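Local coordinates for protein alpha-ketoglutarate-dependent non-heme iron oxygenase EasH (Aspergillus japonicus, PDB 5M0T) that probably catalyses an oxidation in the biosynthesis of the ergot alkaloid cycloclavine, using non-heme iron(II) and 2-oxoglutarate, at residues 57-60 against 61-65; 94-97 against 98-102; 138-141 against 142-146; 241-245 against 246-250. One frame throughout, in Å; residues are numbered along the deposited sequence.

Contact 1: 57-60 against 61-65; sequences KQWE and LGQKS
Trp59 is the buried residue of this surface loop, and the exposed Leu61 lays CD2 in the plane of the indole at its edge, 3.7 Å from Trp59 CD1. The two side chains cross at about a right angle. A large aromatic suits this place because Trp59 also packs on helix 66-71 and on Leu276 of the second subunit, while its NE1 is hydrogen-bonded to Glu68. The loop joins helix 42-52 to helix 66-71 in the PhyH-type dioxygenase fold, and Ser65 caps the latter through a weak bond between OG and Glu68 N. Gly62 gives its N to the same Glu68 carboxylate; the backbone turns here with positive phi, a conformation natural to glycine, which brings no CB against the carbonyl O of Leu61. Gln63 is the partly covered middle. Its CG lies 3.8 Å from Trp59 CZ2, its amide plane stands 82° from the indole, and a bend at chi2 (-60°) lets Gln63 NE2 reach Glu60 O at 3.4 Å, a weak hydrogen bond with an N-H...O angle of 140°. The solvent side belongs to Glu60, which extends its acidic chain along the exposed surface, its CB and CG lying against the Leu61 backbone.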
loop_
_atom_site.group_PDB
_atom_site.type_symbol
_atom_site.label_atom_id
_atom_site.label_comp_id
_atom_site.label_asym_id
_atom_site.label_seq_id
_atom_site.Cartn_x
_atom_site.Cartn_y
_atom_site.Cartn_z
ATOM N N LYS A 57 22.113 -15.838 2.115
ATOM C CA LYS A 57 21.721 -17.245 2.319
ATOM C C LYS A 57 20.664 -17.742 1.309
ATOM O O LYS A 57 20.129 -16.977 0.515
ATOM C CB LYS A 57 21.276 -17.507 3.784
ATOM C CG LYS A 57 19.827 -17.177 4.142
ATOM C CD LYS A 57 19.429 -15.754 3.812
ATOM C CE LYS A 57 17.987 -15.516 4.222
ATOM N NZ LYS A 57 17.369 -14.496 3.342
ATOM N N GLN A 58 20.376 -19.039 1.368
ATOM C CA GLN A 58 19.411 -19.690 0.478
ATOM C C GLN A 58 17.966 -19.285 0.823
ATOM O O GLN A 58 17.655 -19.013 1.985
ATOM C CB GLN A 58 19.582 -21.225 0.560
ATOM C CG GLN A 58 18.858 -22.034 -0.517
ATOM C CD GLN A 58 19.363 -21.768 -1.935
ATOM O OE1 GLN A 58 20.485 -21.294 -2.143
ATOM N NE2 GLN A 58 18.533 -22.081 -2.922
ATOM N N TRP A 59 17.100 -19.232 -0.192
ATOM C CA TRP A 59 15.656 -19.029 0.020
ATOM C C TRP A 59 15.041 -20.237 0.755
ATOM O O TRP A 59 15.160 -21.380 0.279
ATOM C CB TRP A 59 14.932 -18.817 -1.320
ATOM C CG TRP A 59 13.422 -18.767 -1.193
ATOM C CD1 TRP A 59 12.547 -19.823 -1.275
ATOM C CD2 TRP A 59 12.620 -17.606 -0.947
ATOM N NE1 TRP A 59 11.257 -19.388 -1.095
ATOM C CE2 TRP A 59 11.268 -18.031 -0.891
ATOM C CE3 TRP A 59 12.909 -16.246 -0.767
ATOM C CZ2 TRP A 59 10.208 -17.139 -0.671
ATOM C CZ3 TRP A 59 11.869 -15.365 -0.544
ATOM C CH2 TRP A 59 10.528 -15.813 -0.495
ATOM N N GLU A 60 14.389 -19.977 1.897
ATOM C CA GLU A 60 13.720 -21.027 2.684
ATOM C C GLU A 60 12.367 -21.398 2.072
ATOM O O GLU A 60 11.457 -20.567 2.011
ATOM C CB GLU A 60 13.522 -20.597 4.146
ATOM C CG GLU A 60 13.087 -21.741 5.059
ATOM C CD GLU A 60 13.042 -21.385 6.537
ATOM O OE1 GLU A 60 13.488 -20.291 6.972
ATOM O OE2 GLU A 60 12.550 -22.239 7.287
ATOM N N LEU A 61 12.248 -22.648 1.626
ATOM C CA LEU A 61 10.981 -23.195 1.121
ATOM C C LEU A 61 9.958 -23.378 2.262
ATOM O O LEU A 61 10.316 -23.406 3.451
ATOM C CB LEU A 61 11.214 -24.530 0.389
ATOM C CG LEU A 61 11.430 -24.634 -1.119
ATOM C CD1 LEU A 61 10.231 -25.351 -1.717
ATOM C CD2 LEU A 61 11.679 -23.322 -1.855
ATOM N N GLY A 62 8.691 -23.511 1.864
ATOM C CA GLY A 62 7.560 -23.676 2.783
ATOM C C GLY A 62 6.684 -22.447 2.986
ATOM O O GLY A 62 5.847 -22.448 3.895
ATOM N N GLN A 63 6.859 -21.419 2.139
ATOM C CA GLN A 63 6.136 -20.131 2.250
ATOM C C GLN A 63 4.756 -20.114 1.566
ATOM O O GLN A 63 3.873 -19.362 1.997
ATOM C CB GLN A 63 6.976 -18.974 1.678
ATOM C CG GLN A 63 8.404 -18.854 2.208
ATOM C CD GLN A 63 8.473 -18.634 3.702
ATOM O OE1 GLN A 63 7.849 -17.710 4.233
ATOM N NE2 GLN A 63 9.239 -19.480 4.392
ATOM N N LYS A 64 4.585 -20.914 0.504
ATOM C CA LYS A 64 3.295 -21.044 -0.221
ATOM C C LYS A 64 2.788 -19.697 -0.775
ATOM O O LYS A 64 1.593 -19.390 -0.679
ATOM C CB LYS A 64 2.218 -21.718 0.659
ATOM N N SER A 65 3.708 -18.919 -1.360
ATOM C CA SER A 65 3.424 -17.557 -1.852
ATOM C C SER A 65 3.847 -17.345 -3.317
ATOM O O SER A 65 4.493 -18.206 -3.927
ATOM C CB SER A 65 4.107 -16.511 -0.952
ATOM O OG SER A 65 5.523 -16.599 -1.010
#

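Contact 2: 94-97 against 98-102; sequences DELL and HGLCK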
loop_
_atom_site.group_PDB
_atom_site.type_symbol
_atom_site.label_atom_id
_atom_site.label_comp_id
_atom_site.label_asym_id
_atom_site.label_seq_id
_atom_site.Cartn_x
_atom_site.Cartn_y
_atom_site.Cartn_z
ATOM N N ASP A 94 19.748 8.994 -4.789
ATOM C CA ASP A 94 20.297 9.144 -6.138
ATOM C C ASP A 94 19.380 9.990 -7.039
ATOM O O ASP A 94 18.228 9.631 -7.281
ATOM C CB ASP A 94 20.518 7.774 -6.777
ATOM C CG ASP A 94 21.363 7.847 -8.022
ATOM O OD1 ASP A 94 20.819 7.716 -9.133
ATOM O OD2 ASP A 94 22.584 8.074 -7.903
ATOM N N GLU A 95 19.912 11.103 -7.543
ATOM C CA GLU A 95 19.153 12.007 -8.409
ATOM C C GLU A 95 18.612 11.372 -9.678
ATOM O O GLU A 95 17.516 11.709 -10.089
ATOM C CB GLU A 95 19.967 13.266 -8.735
ATOM C CG GLU A 95 19.856 14.268 -7.589
ATOM C CD GLU A 95 21.016 15.239 -7.462
ATOM O OE1 GLU A 95 22.167 14.786 -7.292
ATOM O OE2 GLU A 95 20.766 16.467 -7.481
ATOM N N LEU A 96 19.351 10.459 -10.294
ATOM C CA LEU A 96 18.844 9.787 -11.486
ATOM C C LEU A 96 17.645 8.872 -11.152
ATOM O O LEU A 96 16.641 8.890 -11.855
ATOM C CB LEU A 96 19.946 9.005 -12.215
ATOM C CG LEU A 96 19.467 8.227 -13.445
ATOM C CD1 LEU A 96 18.862 9.184 -14.452
ATOM C CD2 LEU A 96 20.592 7.442 -14.079
ATOM N N LEU A 97 17.755 8.092 -10.081
ATOM C CA LEU A 97 16.651 7.244 -9.638
ATOM C C LEU A 97 15.392 8.078 -9.416
ATOM O O LEU A 97 14.324 7.747 -9.900
ATOM C CB LEU A 97 17.028 6.490 -8.355
ATOM C CG LEU A 97 16.036 5.483 -7.748
ATOM C CD1 LEU A 97 16.785 4.299 -7.125
ATOM C CD2 LEU A 97 15.108 6.133 -6.730
ATOM N N HIS A 98 15.533 9.170 -8.689
ATOM C CA HIS A 98 14.395 10.013 -8.366
ATOM C C HIS A 98 13.821 10.749 -9.572
ATOM O O HIS A 98 12.615 10.904 -9.663
ATOM C CB HIS A 98 14.761 10.981 -7.250
ATOM C CG HIS A 98 14.905 10.313 -5.930
ATOM N ND1 HIS A 98 13.823 9.823 -5.235
ATOM C CD2 HIS A 98 15.996 10.013 -5.194
ATOM C CE1 HIS A 98 14.239 9.264 -4.114
ATOM N NE2 HIS A 98 15.552 9.365 -4.068
ATOM N N GLY A 99 14.668 11.179 -10.502
ATOM C CA GLY A 99 14.184 11.812 -11.739
ATOM C C GLY A 99 13.297 10.883 -12.556
ATOM O O GLY A 99 12.250 11.295 -13.041
ATOM N N LEU A 100 13.722 9.628 -12.682
ATOM C CA LEU A 100 12.974 8.615 -13.428
ATOM C C LEU A 100 11.672 8.220 -12.734
ATOM O O LEU A 100 10.639 8.071 -13.400
ATOM C CB LEU A 100 13.836 7.373 -13.672
ATOM C CG LEU A 100 15.000 7.579 -14.635
ATOM C CD1 LEU A 100 16.074 6.514 -14.462
ATOM C CD2 LEU A 100 14.519 7.612 -16.064
ATOM N N CYS A 101 11.714 8.068 -11.410
ATOM C CA CYS A 101 10.504 7.768 -10.638
ATOM C C CYS A 101 9.471 8.903 -10.714
ATOM O O CYS A 101 8.278 8.632 -10.862
ATOM C CB CYS A 101 10.847 7.445 -9.187
ATOM S SG CYS A 101 11.770 5.894 -8.975
ATOM N N LYS A 102 9.925 10.158 -10.620
ATOM C CA LYS A 102 9.020 11.300 -10.748
ATOM C C LYS A 102 8.304 11.304 -12.090
ATOM O O LYS A 102 7.126 11.595 -12.151
ATOM C CB LYS A 102 9.755 12.630 -10.568
ATOM C CG LYS A 102 10.067 12.964 -9.120
ATOM C CD LYS A 102 10.776 14.304 -9.005
ATOM C CE LYS A 102 11.484 14.448 -7.670
ATOM N NZ LYS A 102 12.538 15.489 -7.802
#
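Asp94 and His98 meet in the N-capped first turn of helix 95-105, which packs against strand 222-231 of the large mixed sheet in this cupin-clan dioxygenase. The Asp94 carboxylate takes the cap: OD1 accepts from Leu97 N at 3.2 Å, on its anti side and 17° out of the carboxylate plane, and more weakly from Leu96 N. Aspartate suits the position because its short acidic arm can turn back over the first amide groups, while OD2 makes a salt bridge with Arg17. The backbone then runs on in regular i to i+4 bonds, beginning with His98 N to Asp94 O at 3.1 Å and Gly99 N to Glu95 O at 2.9 Å.

The side chains divide between two faces of the helix. Leu96 and Leu100, one turn apart, touch through their CD1 atoms at 3.9 Å and present a greasy ridge to helix 21-31, against Ile24 and Phe25. Leu97 and Cys101 turn to the sheet, on Met229, and Leu97 CD2 lies 4.0 Å from Cys101 SG, the small thiol fitting beside the leucine. His98 is buried yet polar, and both its ring nitrogens are matched: NE2 by Met92 O, which can only accept, and ND1 by Tyr112 OH. With CG anti to its carbonyl carbon (chi1 -72°), the imidazole stands beside Leu97 and makes a CH-pi contact with it: Leu97 CD2 sits 4.1 Å from the His98 ring centroid, only 3° off the ring normal.

Contact 3: 138-141 against 142-146; sequences IPIC and TTLGR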
loop_
_atom_site.group_PDB
_atom_site.type_symbol
_atom_site.label_atom_id
_atom_site.label_comp_id
_atom_site.label_asym_id
_atom_site.label_seq_id
_atom_site.Cartn_x
_atom_site.Cartn_y
_atom_site.Cartn_z
ATOM N N ILE A 138 0.719 -7.276 -7.821
ATOM C CA ILE A 138 -0.399 -6.444 -7.393
ATOM C C ILE A 138 -1.673 -6.898 -8.131
ATOM O O ILE A 138 -1.731 -6.795 -9.350
ATOM C CB ILE A 138 -0.124 -4.972 -7.741
ATOM C CG1 ILE A 138 1.150 -4.475 -7.054
ATOM C CG2 ILE A 138 -1.329 -4.088 -7.406
ATOM C CD1 ILE A 138 1.693 -3.200 -7.694
ATOM N N PRO A 139 -2.701 -7.394 -7.401
ATOM C CA PRO A 139 -3.857 -7.996 -8.110
ATOM C C PRO A 139 -4.645 -7.071 -9.077
ATOM O O PRO A 139 -5.055 -7.518 -10.135
ATOM C CB PRO A 139 -4.767 -8.468 -6.970
ATOM C CG PRO A 139 -3.860 -8.668 -5.823
ATOM C CD PRO A 139 -2.769 -7.644 -5.952
ATOM N N ILE A 140 -4.875 -5.818 -8.705
ATOM C CA ILE A 140 -5.550 -4.882 -9.610
ATOM C C ILE A 140 -4.762 -4.674 -10.917
ATOM O O ILE A 140 -5.368 -4.538 -11.966
ATOM C CB ILE A 140 -5.881 -3.526 -8.917
ATOM C CG1 ILE A 140 -6.713 -2.597 -9.816
ATOM C CG2 ILE A 140 -4.623 -2.766 -8.524
ATOM C CD1 ILE A 140 -7.933 -3.221 -10.442
ATOM N N CYS A 141 -3.434 -4.692 -10.866
ATOM C CA CYS A 141 -2.618 -4.569 -12.084
ATOM C C CYS A 141 -2.681 -5.804 -12.993
ATOM O O CYS A 141 -2.611 -5.680 -14.211
ATOM C CB CYS A 141 -1.156 -4.276 -11.741
ATOM S SG CYS A 141 -0.849 -2.685 -10.954
ATOM N N THR A 142 -2.795 -6.986 -12.398
ATOM C CA THR A 142 -3.015 -8.222 -13.144
ATOM C C THR A 142 -4.341 -8.192 -13.882
ATOM O O THR A 142 -4.428 -8.630 -15.020
ATOM C CB THR A 142 -2.974 -9.439 -12.198
ATOM O OG1 THR A 142 -1.693 -9.493 -11.570
ATOM C CG2 THR A 142 -3.218 -10.751 -12.945
ATOM N N THR A 143 -5.365 -7.674 -13.235
ATOM C CA THR A 143 -6.699 -7.568 -13.837
ATOM C C THR A 143 -6.729 -6.615 -15.037
ATOM O O THR A 143 -7.339 -6.914 -16.064
ATOM C CB THR A 143 -7.706 -7.089 -12.777
ATOM O OG1 THR A 143 -7.772 -8.066 -11.737
ATOM C CG2 THR A 143 -9.105 -6.861 -13.376
ATOM N N LEU A 144 -6.063 -5.471 -14.879
ATOM C CA LEU A 144 -6.006 -4.431 -15.907
ATOM C C LEU A 144 -5.062 -4.742 -17.069
ATOM O O LEU A 144 -5.328 -4.321 -18.181
ATOM C CB LEU A 144 -5.644 -3.084 -15.273
ATOM C CG LEU A 144 -6.689 -2.546 -14.274
ATOM C CD1 LEU A 144 -6.185 -1.293 -13.558
ATOM C CD2 LEU A 144 -8.029 -2.288 -14.964
ATOM N N GLY A 145 -3.979 -5.471 -16.824
ATOM C CA GLY A 145 -3.043 -5.798 -17.875
ATOM C C GLY A 145 -2.366 -4.559 -18.462
ATOM O O GLY A 145 -1.816 -3.755 -17.732
ATOM N N ARG A 146 -2.418 -4.414 -19.785
ATOM C CA ARG A 146 -1.864 -3.257 -20.466
ATOM C C ARG A 146 -2.472 -1.950 -19.997
ATOM O O ARG A 146 -1.771 -0.960 -19.932
ATOM C CB ARG A 146 -2.039 -3.344 -21.978
ATOM C CG ARG A 146 -1.291 -2.214 -22.675
ATOM C CD ARG A 146 -1.301 -2.368 -24.169
ATOM N NE ARG A 146 -2.676 -2.245 -24.668
ATOM C CZ ARG A 146 -3.032 -2.198 -25.954
ATOM N NH1 ARG A 146 -2.123 -2.253 -26.931
ATOM N NH2 ARG A 146 -4.314 -2.079 -26.269
#
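The planar carbonyl group of Pro139 is approached on both its faces by one residue, Thr143. From one side comes Thr143 N, 3.1 Å from Pro139 O and tilted 20° from the carbonyl plane; from the other comes Thr143 OG1, which donates to Pro139 O at 3.2 Å and stands 33° off that plane. The hydroxyl gets there because OG1 lies beside its own backbone N (chi1 -62°), turned back along the helix axis toward the preceding turn.

All this takes place on the short helix 139-144, whose N-cap is Ile138. Proline suits its first turn, where an amide N-H has no helical acceptor to find. Ile140 and Leu144 form the apolar side: Ile140 CG1 meets Leu144 CD1 at 4.0 Å, and the pair cross obliquely. This side faces the second subunit, where Leu144 packs on Ile140 of the other copy and Ile140 on its Pro149. Thr142, on an exposed face, bonds through OG1 to Asp136. The helix ends where Gly145 N donates to Cys141 O at 3.0 Å; Gly145 then turns to positive phi, a shape that comes easily without a side chain.

With the threonine hydroxyls matched by a backbone carbonyl and a carboxylate, the chemistry is consistent with a helix that keeps its polar groups outward and offers the dimer interface a mainly apolar surface, supplemented by the bond from Ile140 N to Gln233 OE1 of the second subunit.

Contact 4: 241-245 against 246-250; sequences VALPR and ELVET
Arg245 and Glu249 pair across one turn of the short helix 245-248, which follows strand 222-231 and has Pro244 as its N-cap residue. The arginine leaves the backbone with CG anti to its N (chi1 -179°) and runs extended as far as NE. Its CB sits beside the next peptide. Further out, Arg245 CG passes 4.0 Å from Glu249 CD, so the aliphatic stem lies against the acid. Arg245 NE makes the salt bridge, 3.3 Å to Glu249 OE2 with an N-H...O angle of 166°. That oxygen lies in line with the guanidinium plane; the two flat groups are turned almost perpendicular, and NE meets OE2 from above the carboxylate plane. At the tip NH2 bonds to Ile283 O, and Glu249 OE2 also receives Lys286 N. Charged side chains spaced i and i+4 therefore tie this helix to the C-terminal part of the chain, at Ile283 and Lys286.

Proline is tolerated just before the helix, where its missing N-H breaks no helical bond, and Pro244 O accepts from Val248 N at 3.2 Å. The rest of the contact is largely apolar. Pro244 CG lies 4.0 Å from Leu247 CB, the two side chains pointing the same way. Leu243 is buried against Trp261, Val259 and Pro81, and Val248 also packs on Trp261, while its beta branch puts CG2 against Leu243. The Leu243 and Val248 side chains cross at about a right angle, with Leu243 CB 3.8 Å from Val248 CG2.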
loop_
_atom_site.group_PDB
_atom_site.type_symbol
_atom_site.label_atom_id
_atom_site.label_comp_id
_atom_site.label_asym_id
_atom_site.label_seq_id
_atom_site.Cartn_x
_atom_site.Cartn_y
_atom_site.Cartn_z
ATOM N N VAL A 241 8.037 -1.402 9.229
ATOM C CA VAL A 241 8.107 -1.700 10.671
ATOM C C VAL A 241 9.274 -2.607 11.086
ATOM O O VAL A 241 9.539 -2.712 12.268
ATOM C CB VAL A 241 6.812 -2.339 11.234
ATOM C CG1 VAL A 241 5.623 -1.420 11.035
ATOM C CG2 VAL A 241 6.556 -3.723 10.638
ATOM N N ALA A 242 9.947 -3.266 10.145
ATOM C CA ALA A 242 11.172 -4.025 10.447
ATOM C C ALA A 242 12.384 -3.141 10.773
ATOM O O ALA A 242 13.326 -3.604 11.411
ATOM C CB ALA A 242 11.510 -4.963 9.296
ATOM N N LEU A 243 12.359 -1.882 10.334
ATOM C CA LEU A 243 13.470 -0.962 10.568
ATOM C C LEU A 243 13.384 -0.382 11.968
ATOM O O LEU A 243 12.322 0.107 12.357
ATOM C CB LEU A 243 13.466 0.168 9.521
ATOM C CG LEU A 243 13.448 -0.271 8.051
ATOM C CD1 LEU A 243 13.389 0.916 7.118
ATOM C CD2 LEU A 243 14.659 -1.147 7.743
ATOM N N PRO A 244 14.484 -0.463 12.746
ATOM C CA PRO A 244 14.474 0.264 14.016
ATOM C C PRO A 244 14.505 1.781 13.784
ATOM O O PRO A 244 15.129 2.258 12.838
ATOM C CB PRO A 244 15.747 -0.222 14.734
ATOM C CG PRO A 244 16.622 -0.788 13.673
ATOM C CD PRO A 244 15.724 -1.251 12.564
ATOM N N ARG A 245 13.822 2.518 14.649
ATOM C CA ARG A 245 13.800 3.977 14.572
ATOM C C ARG A 245 15.210 4.588 14.566
ATOM O O ARG A 245 15.494 5.461 13.742
ATOM C CB ARG A 245 12.970 4.546 15.721
ATOM C CG ARG A 245 12.876 6.057 15.701
ATOM C CD ARG A 245 11.585 6.553 16.294
ATOM N NE ARG A 245 11.615 8.004 16.354
ATOM C CZ ARG A 245 10.599 8.780 16.711
ATOM N NH1 ARG A 245 9.414 8.269 17.042
ATOM N NH2 ARG A 245 10.776 10.090 16.724
ATOM N N GLU A 246 16.078 4.108 15.460
ATOM C CA GLU A 246 17.480 4.566 15.555
ATOM C C GLU A 246 18.200 4.590 14.196
ATOM O O GLU A 246 18.894 5.553 13.876
ATOM C CB GLU A 246 18.242 3.718 16.597
ATOM C CG GLU A 246 19.775 3.637 16.510
ATOM C CD GLU A 246 20.291 2.312 15.922
ATOM O OE1 GLU A 246 21.281 1.772 16.463
ATOM O OE2 GLU A 246 19.720 1.794 14.932
ATOM N N LEU A 247 18.013 3.542 13.398
ATOM C CA LEU A 247 18.632 3.451 12.061
ATOM C C LEU A 247 17.986 4.423 11.052
ATOM O O LEU A 247 18.683 5.079 10.284
ATOM C CB LEU A 247 18.562 2.011 11.541
ATOM C CG LEU A 247 19.428 1.613 10.350
ATOM C CD1 LEU A 247 20.913 1.758 10.674
ATOM C CD2 LEU A 247 19.111 0.180 9.886
ATOM N N VAL A 248 16.661 4.512 11.074
ATOM C CA VAL A 248 15.931 5.416 10.188
ATOM C C VAL A 248 16.374 6.872 10.381
ATOM O O VAL A 248 16.529 7.610 9.410
ATOM C CB VAL A 248 14.397 5.254 10.354
ATOM C CG1 VAL A 248 13.625 6.342 9.611
ATOM C CG2 VAL A 248 13.953 3.879 9.864
ATOM N N GLU A 249 16.622 7.256 11.630
ATOM C CA GLU A 249 17.039 8.628 11.960
ATOM C C GLU A 249 18.450 9.019 11.494
ATOM O O GLU A 249 18.805 10.203 11.583
ATOM C CB GLU A 249 16.857 8.905 13.461
ATOM C CG GLU A 249 15.392 8.871 13.873
ATOM C CD GLU A 249 15.143 9.271 15.309
ATOM O OE1 GLU A 249 15.955 8.936 16.202
ATOM O OE2 GLU A 249 14.119 9.950 15.545
ATOM N N THR A 250 19.232 8.058 10.987
ATOM C CA THR A 250 20.507 8.349 10.310
ATOM C C THR A 250 20.368 8.786 8.839
ATOM O O THR A 250 21.337 9.253 8.246
ATOM C CB THR A 250 21.452 7.127 10.316
ATOM O OG1 THR A 250 20.840 6.042 9.619
ATOM C CG2 THR A 250 21.779 6.698 11.739
#

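All four contacts are local, made along a short run of helix or loop, and none touches another. Contact 2 is the buried one: its helix lies between helix 21-31 and the large sheet, so leucines dominate and its histidine is fully matched. Contact 1 is a surface loop, on the opposite side of the chain's centre from contact 2, about 32 Å away between centres, relying on one buried tryptophan. Contacts 3 and 4 are partly buried short helices, each begun near a proline, but the first shows its leucine and isoleucine to the second subunit while the second spends charge on an internal salt bridge. Contacts 1, 3 and 4 all reach the second subunit; contact 2 does not.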